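Local coordinates for protein CdnC (Chryseobacterium gregarium DSM 19109, PDB 7MGV) that installs single and bicyclic omega-ester macrocycles in a ribosomally made precursor peptide, acting as an ATP-grasp ligase, at residues 148-152 against 312-316; 184-188 against 203-208; 232-236 against 248-253; 238-243 against 286-291. All coordinates share one frame; numbering follows the deposited sequence.

Interaction 1: 148-152 against 312-316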
# COMPACT_ATOMS: atom_id res chain seq x y z
N LYS A 148 -8.90 5.75 6.13
CA LYS A 148 -10.20 5.89 6.79
C LYS A 148 -11.00 7.05 6.20
O LYS A 148 -12.24 7.01 6.19
CB LYS A 148 -10.00 6.09 8.30
CG LYS A 148 -9.51 4.84 9.02
CD LYS A 148 -8.96 5.17 10.39
CE LYS A 148 -9.00 3.96 11.31
NZ LYS A 148 -8.42 2.75 10.66
N GLU A 149 -10.31 8.08 5.70
CA GLU A 149 -11.00 9.19 5.06
C GLU A 149 -11.79 8.71 3.84
O GLU A 149 -12.94 9.11 3.64
CB GLU A 149 -9.99 10.27 4.66
CG GLU A 149 -10.59 11.67 4.56
CD GLU A 149 -9.54 12.73 4.30
OE1 GLU A 149 -9.81 13.65 3.50
OE2 GLU A 149 -8.44 12.65 4.90
N GLU A 150 -11.18 7.84 3.03
CA GLU A 150 -11.90 7.30 1.88
C GLU A 150 -13.06 6.41 2.32
O GLU A 150 -14.11 6.39 1.68
CB GLU A 150 -10.96 6.52 0.96
CG GLU A 150 -11.60 6.22 -0.39
CD GLU A 150 -10.89 5.14 -1.18
OE1 GLU A 150 -10.20 4.30 -0.56
OE2 GLU A 150 -11.03 5.12 -2.42
N GLN A 151 -12.88 5.66 3.41
CA GLN A 151 -13.99 4.88 3.95
C GLN A 151 -15.18 5.77 4.27
O GLN A 151 -16.31 5.49 3.87
CB GLN A 151 -13.55 4.12 5.21
CG GLN A 151 -12.55 3.01 4.99
CD GLN A 151 -12.10 2.39 6.29
OE1 GLN A 151 -12.82 2.42 7.29
NE2 GLN A 151 -10.90 1.81 6.28
N LEU A 152 -14.93 6.87 5.00
CA LEU A 152 -16.02 7.76 5.37
C LEU A 152 -16.65 8.42 4.14
O LEU A 152 -17.88 8.51 4.04
CB LEU A 152 -15.52 8.81 6.36
CG LEU A 152 -15.14 8.26 7.73
CD1 LEU A 152 -14.57 9.35 8.63
CD2 LEU A 152 -16.34 7.59 8.39
N PHE A 312 -22.38 4.58 10.35
CA PHE A 312 -21.17 3.88 9.95
C PHE A 312 -19.97 4.49 10.65
O PHE A 312 -19.86 5.72 10.76
CB PHE A 312 -21.01 3.96 8.43
CG PHE A 312 -19.75 3.35 7.90
CD1 PHE A 312 -18.59 4.11 7.77
CD2 PHE A 312 -19.72 2.02 7.50
CE1 PHE A 312 -17.43 3.55 7.27
CE2 PHE A 312 -18.56 1.46 7.00
CZ PHE A 312 -17.41 2.22 6.88
N ILE A 313 -19.06 3.65 11.14
CA ILE A 313 -17.87 4.10 11.84
C ILE A 313 -16.61 3.81 11.04
O ILE A 313 -15.82 4.71 10.76
CB ILE A 313 -17.79 3.47 13.25
CG1 ILE A 313 -19.06 3.78 14.04
CG2 ILE A 313 -16.56 3.98 13.99
CD1 ILE A 313 -19.38 5.26 14.14
N GLU A 314 -16.42 2.55 10.64
CA GLU A 314 -15.29 2.16 9.81
C GLU A 314 -15.49 0.73 9.35
O GLU A 314 -16.33 -0.00 9.88
CB GLU A 314 -13.96 2.29 10.56
CG GLU A 314 -13.72 1.23 11.62
CD GLU A 314 -12.31 1.26 12.16
OE1 GLU A 314 -11.36 1.14 11.36
OE2 GLU A 314 -12.15 1.41 13.39
N ILE A 315 -14.71 0.34 8.35
CA ILE A 315 -14.66 -1.03 7.85
C ILE A 315 -13.22 -1.50 7.95
O ILE A 315 -12.30 -0.80 7.51
CB ILE A 315 -15.19 -1.14 6.41
CG1 ILE A 315 -14.88 -2.51 5.82
CG2 ILE A 315 -14.62 -0.03 5.53
CD1 ILE A 315 -15.60 -2.80 4.52
N ASN A 316 -13.02 -2.68 8.53
CA ASN A 316 -11.70 -3.27 8.68
C ASN A 316 -11.60 -4.45 7.72
O ASN A 316 -12.31 -5.45 7.88
CB ASN A 316 -11.45 -3.71 10.13
CG ASN A 316 -10.00 -4.10 10.37
OD1 ASN A 316 -9.16 -4.04 9.47
ND2 ASN A 316 -9.70 -4.50 11.60

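Interaction 2: 184-188 against 203-208. With ADP (adenosine-5'-diphosphate), chain F.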
# COMPACT_ATOMS: atom_id res chain seq x y z
N VAL A 184 -17.45 15.81 21.41
CA VAL A 184 -16.52 15.34 20.40
C VAL A 184 -15.58 14.32 21.04
O VAL A 184 -15.01 14.58 22.11
CB VAL A 184 -15.72 16.49 19.77
CG1 VAL A 184 -14.77 15.97 18.71
CG2 VAL A 184 -16.66 17.53 19.19
N VAL A 185 -15.42 13.19 20.38
CA VAL A 185 -14.38 12.23 20.71
C VAL A 185 -13.21 12.47 19.77
O VAL A 185 -13.36 13.00 18.66
CB VAL A 185 -14.89 10.77 20.61
CG1 VAL A 185 -16.14 10.59 21.46
CG2 VAL A 185 -15.16 10.40 19.16
N ALA A 186 -12.02 12.09 20.23
CA ALA A 186 -10.80 12.21 19.43
C ALA A 186 -10.14 10.85 19.36
O ALA A 186 -9.93 10.20 20.39
CB ALA A 186 -9.84 13.24 20.03
N LYS A 187 -9.82 10.41 18.14
CA LYS A 187 -9.16 9.13 17.95
C LYS A 187 -8.02 9.29 16.96
O LYS A 187 -8.01 10.18 16.11
CB LYS A 187 -10.14 8.04 17.49
CG LYS A 187 -11.04 8.44 16.32
CD LYS A 187 -12.15 7.42 16.13
CE LYS A 187 -12.99 7.73 14.90
NZ LYS A 187 -14.28 6.99 14.90
N MET A 188 -7.03 8.42 17.11
CA MET A 188 -5.99 8.28 16.10
C MET A 188 -6.43 7.28 15.04
O MET A 188 -7.24 6.39 15.30
CB MET A 188 -4.67 7.82 16.73
CG MET A 188 -4.40 8.32 18.14
SD MET A 188 -3.03 7.43 18.91
CE MET A 188 -1.67 7.93 17.87
N VAL A 203 -3.59 4.52 24.38
CA VAL A 203 -4.42 5.63 23.94
C VAL A 203 -5.79 5.08 23.56
O VAL A 203 -5.89 4.14 22.78
CB VAL A 203 -3.77 6.38 22.77
CG1 VAL A 203 -4.84 7.10 21.95
CG2 VAL A 203 -2.72 7.35 23.27
N PHE A 204 -6.84 5.67 24.13
CA PHE A 204 -8.21 5.28 23.85
C PHE A 204 -8.96 6.44 23.24
O PHE A 204 -8.63 7.61 23.47
CB PHE A 204 -8.94 4.81 25.12
CG PHE A 204 -8.39 3.55 25.71
CD1 PHE A 204 -8.78 2.31 25.22
CD2 PHE A 204 -7.48 3.59 26.76
CE1 PHE A 204 -8.28 1.15 25.77
CE2 PHE A 204 -6.98 2.43 27.31
CZ PHE A 204 -7.38 1.20 26.81
N THR A 205 -9.99 6.12 22.45
CA THR A 205 -10.93 7.13 22.01
C THR A 205 -11.64 7.72 23.22
O THR A 205 -12.25 6.99 24.01
CB THR A 205 -11.94 6.53 21.03
OG1 THR A 205 -11.25 5.96 19.92
CG2 THR A 205 -12.90 7.60 20.53
N ASN A 206 -11.54 9.03 23.39
CA ASN A 206 -12.10 9.69 24.56
C ASN A 206 -12.64 11.05 24.15
O ASN A 206 -12.22 11.64 23.15
CB ASN A 206 -11.07 9.83 25.68
CG ASN A 206 -11.70 9.86 27.05
OD1 ASN A 206 -12.89 9.58 27.21
ND2 ASN A 206 -10.91 10.22 28.06
N VAL A 207 -13.58 11.56 24.95
CA VAL A 207 -14.20 12.84 24.66
C VAL A 207 -13.20 13.97 24.91
O VAL A 207 -12.33 13.87 25.79
CB VAL A 207 -15.48 13.03 25.48
CG1 VAL A 207 -16.55 12.05 25.04
CG2 VAL A 207 -15.18 12.88 26.97
N VAL A 208 -13.33 15.04 24.14
CA VAL A 208 -12.52 16.24 24.32
C VAL A 208 -13.23 17.11 25.35
O VAL A 208 -14.28 17.69 25.08
CB VAL A 208 -12.32 16.99 23.00
CG1 VAL A 208 -11.61 18.31 23.24
CG2 VAL A 208 -11.55 16.13 22.01
PB ADP F . -11.32 -0.95 21.15
O1B ADP F . -11.82 -0.66 19.76
O2B ADP F . -9.95 -1.57 21.20
O3B ADP F . -12.35 -1.59 22.06
PA ADP F . -10.92 1.78 20.82
O1A ADP F . -10.07 1.40 19.63
O2A ADP F . -10.59 3.00 21.65
O3A ADP F . -11.12 0.52 21.79
O5' ADP F . -12.44 1.93 20.30
C5' ADP F . -12.97 3.18 19.92
C4' ADP F . -14.36 3.28 20.54
O4' ADP F . -14.88 4.59 20.36
C3' ADP F . -15.33 2.30 19.90
O3' ADP F . -15.78 1.36 20.87
C2' ADP F . -16.50 3.14 19.42
O2' ADP F . -17.73 2.60 19.92
C1' ADP F . -16.25 4.53 19.98
N9 ADP F . -16.52 5.55 18.95
C8 ADP F . -15.87 5.67 17.77
N7 ADP F . -16.37 6.71 17.06
C5 ADP F . -17.35 7.27 17.79
C6 ADP F . -18.29 8.40 17.62
N6 ADP F . -18.28 9.17 16.51
N1 ADP F . -19.16 8.64 18.63
C2 ADP F . -19.19 7.89 19.75
N3 ADP F . -18.37 6.85 19.96
C4 ADP F . -17.45 6.50 19.03
O HOH W 1 -16.28 17.52 23.28

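Interaction 3: 232-236 against 248-253. With ADP (adenosine-5'-diphosphate), chain F.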
# COMPACT_ATOMS: atom_id res chain seq x y z
N LYS A 232 -24.66 5.85 22.32
CA LYS A 232 -24.82 4.44 21.97
C LYS A 232 -26.13 3.90 22.54
O LYS A 232 -26.28 3.76 23.75
CB LYS A 232 -23.64 3.61 22.49
CG LYS A 232 -22.33 3.88 21.78
CD LYS A 232 -21.38 2.71 21.96
CE LYS A 232 -19.94 3.17 22.08
NZ LYS A 232 -19.18 2.39 23.09
N LYS A 233 -27.08 3.61 21.65
CA LYS A 233 -28.18 2.73 22.02
C LYS A 233 -27.86 1.29 21.67
O LYS A 233 -28.15 0.38 22.46
CB LYS A 233 -29.48 3.16 21.32
CG LYS A 233 -30.62 2.17 21.50
CD LYS A 233 -31.82 2.50 20.63
CE LYS A 233 -32.93 1.48 20.83
NZ LYS A 233 -34.18 1.85 20.11
N LYS A 234 -27.23 1.06 20.52
CA LYS A 234 -26.70 -0.24 20.16
C LYS A 234 -25.32 -0.07 19.54
O LYS A 234 -25.01 0.96 18.95
CB LYS A 234 -27.60 -0.99 19.16
CG LYS A 234 -28.97 -1.38 19.69
CD LYS A 234 -29.57 -2.49 18.83
CE LYS A 234 -31.06 -2.65 19.07
NZ LYS A 234 -31.85 -1.60 18.37
N GLU A 235 -24.50 -1.10 19.68
CA GLU A 235 -23.23 -1.20 18.97
C GLU A 235 -23.27 -2.42 18.07
O GLU A 235 -23.72 -3.49 18.49
CB GLU A 235 -22.04 -1.28 19.93
CG GLU A 235 -20.69 -1.16 19.25
CD GLU A 235 -19.57 -0.86 20.22
OE1 GLU A 235 -19.81 -0.93 21.44
OE2 GLU A 235 -18.45 -0.55 19.76
N LEU A 236 -22.81 -2.27 16.83
CA LEU A 236 -22.96 -3.31 15.81
C LEU A 236 -21.62 -3.67 15.20
O LEU A 236 -20.84 -2.79 14.83
CB LEU A 236 -23.91 -2.85 14.69
CG LEU A 236 -25.35 -2.50 15.04
CD1 LEU A 236 -26.06 -1.94 13.82
CD2 LEU A 236 -26.08 -3.71 15.57
N PHE A 248 -23.95 -8.61 14.59
CA PHE A 248 -23.94 -8.83 16.02
C PHE A 248 -24.09 -7.50 16.73
O PHE A 248 -23.57 -6.48 16.26
CB PHE A 248 -22.66 -9.53 16.48
CG PHE A 248 -22.39 -10.82 15.77
CD1 PHE A 248 -22.83 -12.02 16.31
CD2 PHE A 248 -21.69 -10.85 14.57
CE1 PHE A 248 -22.59 -13.22 15.66
CE2 PHE A 248 -21.45 -12.04 13.92
CZ PHE A 248 -21.90 -13.22 14.46
N GLU A 249 -24.81 -7.50 17.85
CA GLU A 249 -25.13 -6.27 18.55
C GLU A 249 -24.86 -6.41 20.04
O GLU A 249 -24.94 -7.50 20.61
CB GLU A 249 -26.60 -5.87 18.33
CG GLU A 249 -27.59 -6.54 19.26
CD GLU A 249 -29.02 -6.08 19.02
OE1 GLU A 249 -29.31 -5.59 17.90
OE2 GLU A 249 -29.86 -6.22 19.93
N ILE A 250 -24.49 -5.28 20.63
CA ILE A 250 -24.53 -5.07 22.07
C ILE A 250 -25.56 -3.98 22.33
O ILE A 250 -25.38 -2.84 21.88
CB ILE A 250 -23.17 -4.68 22.66
CG1 ILE A 250 -22.19 -5.86 22.58
CG2 ILE A 250 -23.32 -4.23 24.10
CD1 ILE A 250 -20.87 -5.59 23.27
N ASP A 251 -26.65 -4.34 23.01
CA ASP A 251 -27.72 -3.40 23.33
C ASP A 251 -27.38 -2.74 24.65
O ASP A 251 -27.67 -3.28 25.72
CB ASP A 251 -29.06 -4.12 23.38
CG ASP A 251 -30.23 -3.18 23.14
OD1 ASP A 251 -30.17 -2.02 23.59
OD2 ASP A 251 -31.22 -3.61 22.50
N SER A 252 -26.74 -1.57 24.58
CA SER A 252 -26.38 -0.85 25.80
C SER A 252 -27.61 -0.41 26.57
O SER A 252 -27.64 -0.47 27.81
CB SER A 252 -25.51 0.36 25.45
OG SER A 252 -24.64 0.07 24.37
N GLN A 253 -28.64 0.04 25.85
CA GLN A 253 -29.86 0.53 26.49
C GLN A 253 -30.54 -0.56 27.30
O GLN A 253 -30.86 -0.38 28.48
CB GLN A 253 -30.80 1.10 25.43
CG GLN A 253 -32.10 1.67 25.97
CD GLN A 253 -33.06 2.04 24.85
OE1 GLN A 253 -33.55 1.18 24.12
NE2 GLN A 253 -33.32 3.34 24.70
PB ADP F . -11.32 -0.95 21.15
O1B ADP F . -11.82 -0.66 19.76
O2B ADP F . -9.95 -1.57 21.20
O3B ADP F . -12.35 -1.59 22.06
PA ADP F . -10.92 1.78 20.82
O1A ADP F . -10.07 1.40 19.63
O2A ADP F . -10.59 3.00 21.65
O3A ADP F . -11.12 0.52 21.79
O5' ADP F . -12.44 1.93 20.30
C5' ADP F . -12.97 3.18 19.92
C4' ADP F . -14.36 3.28 20.54
O4' ADP F . -14.88 4.59 20.36
C3' ADP F . -15.33 2.30 19.90
O3' ADP F . -15.78 1.36 20.87
C2' ADP F . -16.50 3.14 19.42
O2' ADP F . -17.73 2.60 19.92
C1' ADP F . -16.25 4.53 19.98
N9 ADP F . -16.52 5.55 18.95
C8 ADP F . -15.87 5.67 17.77
N7 ADP F . -16.37 6.71 17.06
C5 ADP F . -17.35 7.27 17.79
C6 ADP F . -18.29 8.40 17.62
N6 ADP F . -18.28 9.17 16.51
N1 ADP F . -19.16 8.64 18.63
C2 ADP F . -19.19 7.89 19.75
N3 ADP F . -18.37 6.85 19.96
C4 ADP F . -17.45 6.50 19.03

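Interaction 4: 238-243 against 286-291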
# COMPACT_ATOMS: atom_id res chain seq x y z
N ILE A 238 -20.54 -6.06 11.93
CA ILE A 238 -21.09 -6.76 10.77
C ILE A 238 -19.94 -7.40 10.02
O ILE A 238 -19.08 -6.70 9.46
CB ILE A 238 -21.89 -5.82 9.87
CG1 ILE A 238 -22.99 -5.12 10.67
CG2 ILE A 238 -22.49 -6.60 8.71
CD1 ILE A 238 -23.58 -3.91 9.98
N THR A 239 -19.90 -8.73 10.00
CA THR A 239 -18.94 -9.49 9.22
C THR A 239 -19.59 -9.88 7.90
O THR A 239 -20.65 -10.51 7.88
CB THR A 239 -18.46 -10.73 9.97
OG1 THR A 239 -18.17 -10.38 11.34
CG2 THR A 239 -17.20 -11.29 9.33
N VAL A 240 -18.95 -9.51 6.79
CA VAL A 240 -19.45 -9.80 5.46
C VAL A 240 -18.45 -10.71 4.77
O VAL A 240 -17.27 -10.36 4.63
CB VAL A 240 -19.67 -8.52 4.64
CG1 VAL A 240 -20.51 -8.81 3.41
CG2 VAL A 240 -20.32 -7.45 5.49
N VAL A 241 -18.92 -11.88 4.35
CA VAL A 241 -18.14 -12.84 3.58
C VAL A 241 -18.88 -13.02 2.26
O VAL A 241 -19.90 -13.72 2.19
CB VAL A 241 -17.97 -14.18 4.30
CG1 VAL A 241 -17.05 -15.10 3.51
CG2 VAL A 241 -17.44 -13.96 5.71
N GLY A 242 -18.37 -12.39 1.20
CA GLY A 242 -19.08 -12.38 -0.06
C GLY A 242 -20.39 -11.63 0.05
O GLY A 242 -20.40 -10.41 0.26
N ARG A 243 -21.50 -12.34 -0.06
CA ARG A 243 -22.82 -11.77 0.16
C ARG A 243 -23.47 -12.29 1.43
O ARG A 243 -24.66 -12.05 1.66
CB ARG A 243 -23.73 -12.03 -1.05
CG ARG A 243 -23.12 -11.57 -2.37
CD ARG A 243 -24.16 -11.47 -3.47
NE ARG A 243 -25.17 -10.45 -3.19
CZ ARG A 243 -25.02 -9.15 -3.43
NH1 ARG A 243 -23.89 -8.70 -3.95
NH2 ARG A 243 -25.99 -8.30 -3.13
N ILE A 286 -24.48 -2.08 3.06
CA ILE A 286 -23.25 -2.80 3.42
C ILE A 286 -22.73 -3.59 2.22
O ILE A 286 -21.54 -3.54 1.88
CB ILE A 286 -23.52 -3.72 4.62
CG1 ILE A 286 -23.78 -2.90 5.89
CG2 ILE A 286 -22.35 -4.67 4.82
CD1 ILE A 286 -22.53 -2.41 6.58
N LEU A 287 -23.63 -4.34 1.57
CA LEU A 287 -23.24 -5.08 0.38
C LEU A 287 -22.76 -4.14 -0.72
O LEU A 287 -21.81 -4.45 -1.45
CB LEU A 287 -24.40 -5.94 -0.12
CG LEU A 287 -24.76 -7.14 0.77
CD1 LEU A 287 -26.10 -7.73 0.36
CD2 LEU A 287 -23.66 -8.19 0.71
N GLU A 288 -23.38 -2.96 -0.83
CA GLU A 288 -22.93 -1.98 -1.82
C GLU A 288 -21.56 -1.43 -1.48
O GLU A 288 -20.78 -1.13 -2.38
CB GLU A 288 -23.95 -0.85 -1.93
CG GLU A 288 -23.65 0.13 -3.04
CD GLU A 288 -24.81 1.07 -3.32
OE1 GLU A 288 -24.61 2.06 -4.05
OE2 GLU A 288 -25.92 0.81 -2.81
N LEU A 289 -21.25 -1.27 -0.19
CA LEU A 289 -19.91 -0.83 0.20
C LEU A 289 -18.87 -1.85 -0.22
O LEU A 289 -17.83 -1.51 -0.82
CB LEU A 289 -19.86 -0.60 1.71
CG LEU A 289 -18.51 -0.25 2.34
CD1 LEU A 289 -18.05 1.13 1.90
CD2 LEU A 289 -18.60 -0.32 3.86
N LEU A 290 -19.13 -3.13 0.06
CA LEU A 290 -18.21 -4.17 -0.40
C LEU A 290 -18.13 -4.23 -1.92
O LEU A 290 -17.08 -4.57 -2.48
CB LEU A 290 -18.61 -5.53 0.17
CG LEU A 290 -18.04 -5.79 1.57
CD1 LEU A 290 -19.07 -5.45 2.64
CD2 LEU A 290 -17.56 -7.23 1.71
N ASP A 291 -19.23 -3.90 -2.61
CA ASP A 291 -19.21 -3.85 -4.07
C ASP A 291 -18.32 -2.72 -4.57
O ASP A 291 -17.56 -2.90 -5.53
CB ASP A 291 -20.63 -3.69 -4.61
CG ASP A 291 -21.44 -4.96 -4.51
OD1 ASP A 291 -20.85 -6.03 -4.23
OD2 ASP A 291 -22.68 -4.90 -4.70

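Interaction 1: 148-152 against 312-316
Gln-151 runs slantwise across Ile-315 and brings its amide end to the strand backbone. Its CG lies beside the backbone N (chi1 -68°) and the chain runs extended from there, which carries the carbonyl oxygen to the main-chain amide of Ile-315. Ile-315 N donates to Gln-151 OE1 over 3.0 Å with an almost straight N-H...O angle of 172°, but it arrives from above the amide plane, 50° out of it, and so misses the lone-pair directions. Gln-151 NE2 donates to Leu-145 O, and the two bonds together fix the flip of the amide. Ile-315 CG2 packs against the same face of the amide that Ile-315 N approaches, 3.6 Å from Gln-151 CD. Strand 310-316 is an edge strand of an antiparallel sheet of the ATP-grasp fold, and helix 148-158 lies against it; a glutamine here supplies an acceptor to a strand amide at the sheet's border. On the N-terminal side of Gln-151, Lys-148 bends at its last torsion to bring NZ to the carboxylate of Glu-314, a weak salt bridge with NZ and OE1 3.4 Å apart. One residue on from Gln-151, the end of Leu-152 leans in to the strand. Its CD2 approaches the rim of the Phe-312 ring near the ring plane, 4.2 Å from CD1, and also rests 3.8 Å from Ile-313 O. Over one face of that ring stands Glu-314 N of the same strand, and Leu-289 of helix 280-293 packs against Phe-312 and Ile-315.

Interaction 2: 184-188 against 203-208
Val-184 and Val-208 are joined by one direct bond and one relayed through a water. Val-208 N donates to Val-184 O at 2.7 Å, close to the line of the carbonyl, whereas the water accepts from Val-184 N and donates to Val-208 O, standing in for the second link. One residue inward, Val-185 and Val-207 come within 4.0 Å between CA atoms, and their side chains diverge, though the CG1 methyls still touch. Ala-186 and Asn-206 then form a hydrogen-bonded pair held by a single bond, Ala-186 N to Asn-206 O at 3.0 Å. Beyond it no backbone bond links the segments, and side chains carry the contact: Lys-187 and Thr-205 lie alongside each other, pointing the same way, with Lys-187 CB 3.4 Å from Thr-205 OG1, while Met-188 SD meets Val-203 CG1 at 3.6 Å, the two chains at about a right angle. These strands belong to the sheet that forms one wall of the nucleotide cleft in this ATP-grasp enzyme, and Val-203 extends it by antiparallel pairing with the bound peptide. Lys-187 CG sits between backbone N and carbonyl carbon (chi1 49°), and the extended remainder of the chain delivers NZ to N7 of the adenine, 3.0 Å away; Gln-227 OE1 is a second partner of that ammonium. Thr-205 N donates to O2A of the alpha-phosphate at 3.3 Å with a nearly straight bond, and its hydroxyl adds a weak one. Adenine and alpha-phosphate are thus gripped from the two sides of the pairing, which probably helps fix how the ADP lies.

Interaction 3: 232-236 against 248-253
Lys-234 and Glu-249 are brought together by different first torsions: CG of the lysine lies beside its backbone N (chi1 -65°), while that of the glutamate is wedged between backbone N and carbonyl carbon (chi1 84°). The aliphatic part of the lysine therefore crosses the carboxylate, with Lys-234 CD 3.2 Å from Glu-249 OE1, and Lys-234 CE comes 3.6 Å from Asp-251 OD2. The bend at the last torsion, about CD-CE, turns NZ so that it makes contact with neither acid, though two negative groups this near would probably favour its charge. Glu-249 OE1 is itself bonded to Thr-276. On the same face, Leu-236 runs beside Glu-249, CD2 to CB 3.5 Å. Glu-235 points to the other face with Ile-250, and their backbones form the reciprocal bonds of an antiparallel hydrogen-bonded pair, N to O 2.9 Å each way. The extended chain of Glu-235, with CG anti to N, sends OE2 to the ribose of ADP: O2' donates to Glu-235 OE2 at 3.2 Å, and O3' does so weakly. Lys-232 NZ comes alongside as a long ion pair, 3.8 Å from Glu-235 OE1, so a charged pair borders the sugar. Where the hairpin meets its helix, Lys-233 O receives weak bonds from Ser-252 N and Gln-253 N, and Asp-251, the N-cap, turns OD1 to Gln-254 N. A classic beta bulge sets Lys-233 and Lys-234 opposite the single residue Val-304. The contact thus joins strands 234-241 and 244-251, flanked by strand 297-304 beyond the first, strand 274-276 beyond the second, and helix 252-258 starting at its end.

Interaction 4: 238-243 against 286-291
Apolar contacts between Val-240 and the helix residues Ile-286 and Leu-290 form the centre of this interface. Val-240 CG2 lies 3.5 Å from Ile-286 CG2, and the branched ends of Val-240 and Leu-290 meet tip to tip: Leu-290 CD1 is 3.7 Å from Val-240 CG2, and CD2 of the same leucine is 3.8 Å from Val-240 CG1. Both methyls of each residue are therefore used. Earlier on the strand, Ile-238 CD1 touches Ile-286 CD1 at 3.9 Å. The second kind of contact sets a flat cation on a hydrocarbon. Arg-243, just past the strand, folds at its third torsion (chi3 64°), which swings the guanidinium back over the helix; Leu-287 CG lies over one face of it, and CD1 of that leucine is 3.5 Å from Arg-243 NH2. Electrostatics come third and are looser. Asp-291 OD1 stands at the edge of the guanidinium, 4.1 Å from Arg-243 NH1, with the planes 31° apart; this is too far for a salt bridge, and the carboxylate is paired instead with Arg-348, which also bonds to Gly-242 O. Helix 280-293 thus packs on one face of the antiparallel sheet, its part 286-291 at 53° to strand 238-241, a layered alpha/beta arrangement. Val-241 points away from it to helix 332-341, Ile-300 of strand 297-304 joins the same apolar cluster, and Leu-289 reaches helix 148-158 as well as the edge strand 310-316.

From the N terminus, helix 148-158 opens interaction 1, whose loop closes only when the chain reaches strand 310-316; the other three contacts all nest within it. Interaction 2 comes first, a short closure between neighbouring strands of the first antiparallel sheet, and it is complete before interaction 3 starts. Interactions 3 and 4 cross: segment 238-243 begins just one residue after 232-236 in the same strand, before 248-253 closes the hairpin, and helix 280-293 answers it later. Interactions 1, 3 and 4 thus share the second sheet, while 2 and 3 hold ADP from different sheets. Helix 280-293 bridges interactions 1 and 4, and Ile-313 touches Lys-187 of interaction 2.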